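Local coordinates for protein myosin light chain (Saccharomyces cerevisiae, PDB 1M45) that serves as a light chain for class II and class V myosins by binding their IQ motifs, and takes part in cytokinesis, at residues 26-29 against 30-33. Residues are numbered along the deposited sequence; the frame is centred on the assembly and turned at random.
Sequences LGDY and LRAI
Ile-33 brings its CG2 methyl over one face of the Tyr-29 ring, 4.1 Å from the ring centroid, in a CH-pi contact one helical turn along the chain. The methyl sits nearer the phenol end than the middle of the ring, with CG2 3.7 Å from Tyr-29 CZ, while Ile-33 CD1 lies beside Tyr-29 CE2. With CG anti to the backbone N (chi1 176°), the Tyr-29 ring lies forward along the helix, and its hydroxyl is hydrogen-bonded to Asn-6. Helix 60-69 packs against this apolar side through Leu-60 and Ile-63, which meet Tyr-29, and Ile-67, which meets Leu-30 and Ile-33. Alongside, Leu-26 and Leu-30 join through their branches, Leu-26 CG lying 3.9 Å from Leu-30 CD1.

The more open side is at Asp-28, the one partly exposed residue here, although Arg-31 is buried beside it and the bound peptide lies against this flank. Asp-28 OD2 takes a salt-bridge hydrogen bond from Arg-31 NH1 at 3.0 Å, on the anti side of the oxygen and 33° out of the carboxylate plane. OD2 lies near the guanidinium plane, but the bond is bent and the two planes are 66° apart. Arg-31 runs extended from CG to NE past Gly-27, whose lack of a side chain lets NH1 come within 3.5 Å of Gly-27 C. Arg-31 NH2 is hydrogen-bonded to the Pro-37 carbonyl and Asn-39 OD1, linking helix 26-32 to the turn and the start of helix 39-47; partners on both NH1 and NH2 would restrain the group's rotation.

Four i to i+4 backbone bonds run beneath these side chains, from Leu-30 N to Leu-26 O at 2.9 Å through Ile-33 N to Tyr-29 O at 3.1 Å. This is the exiting helix of the first EF-hand, one side on helix 60-69 and the other by the IQ peptide, where the Arg-31 carbonyl takes a hydrogen bond from a basic side chain.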
# COMPACT_ATOMS: atom_id res chain seq x y z
N LEU A 26 5.11 5.44 11.42
CA LEU A 26 6.27 5.12 10.57
C LEU A 26 5.88 4.33 9.34
O LEU A 26 6.41 4.59 8.25
CB LEU A 26 7.39 4.40 11.35
CG LEU A 26 8.55 3.97 10.48
CD1 LEU A 26 9.28 5.14 9.85
CD2 LEU A 26 9.54 3.16 11.34
N GLY A 27 4.97 3.37 9.53
CA GLY A 27 4.54 2.56 8.39
C GLY A 27 3.94 3.39 7.26
O GLY A 27 4.30 3.24 6.09
N ASP A 28 3.03 4.29 7.62
CA ASP A 28 2.40 5.14 6.61
C ASP A 28 3.37 6.13 5.97
O ASP A 28 3.21 6.49 4.80
CB ASP A 28 1.20 5.84 7.24
CG ASP A 28 0.04 4.93 7.39
OD1 ASP A 28 -0.94 5.32 8.07
OD2 ASP A 28 0.00 3.82 6.84
N TYR A 29 4.34 6.59 6.76
CA TYR A 29 5.38 7.46 6.21
C TYR A 29 6.17 6.70 5.15
O TYR A 29 6.41 7.22 4.07
CB TYR A 29 6.34 8.02 7.28
CG TYR A 29 7.43 8.82 6.68
CD1 TYR A 29 7.20 10.12 6.25
CD2 TYR A 29 8.69 8.27 6.51
CE1 TYR A 29 8.20 10.84 5.62
CE2 TYR A 29 9.71 8.96 5.85
CZ TYR A 29 9.46 10.26 5.42
OH TYR A 29 10.47 10.94 4.78
N LEU A 30 6.56 5.46 5.48
CA LEU A 30 7.31 4.65 4.55
C LEU A 30 6.51 4.40 3.29
O LEU A 30 7.05 4.37 2.16
CB LEU A 30 7.72 3.32 5.19
CG LEU A 30 8.79 3.50 6.28
CD1 LEU A 30 9.00 2.17 7.03
CD2 LEU A 30 10.09 4.01 5.71
N ARG A 31 5.21 4.21 3.47
CA ARG A 31 4.33 4.04 2.31
C ARG A 31 4.26 5.31 1.49
O ARG A 31 4.38 5.28 0.27
CB ARG A 31 2.92 3.65 2.77
CG ARG A 31 2.85 2.25 3.33
CD ARG A 31 1.52 1.88 4.00
NE ARG A 31 1.64 0.55 4.61
CZ ARG A 31 1.57 0.24 5.88
NH1 ARG A 31 1.30 1.14 6.84
NH2 ARG A 31 1.80 -1.05 6.23
N ALA A 32 4.14 6.45 2.17
CA ALA A 32 3.98 7.72 1.45
C ALA A 32 5.16 8.02 0.55
O ALA A 32 5.01 8.56 -0.53
CB ALA A 32 3.77 8.86 2.45
N ILE A 33 6.36 7.66 1.01
CA ILE A 33 7.55 7.94 0.18
C ILE A 33 7.80 6.88 -0.89
O ILE A 33 8.75 7.02 -1.68
CB ILE A 33 8.81 8.19 1.07
CG1 ILE A 33 9.24 6.94 1.81
CG2 ILE A 33 8.60 9.38 1.98
CD1 ILE A 33 10.55 7.07 2.57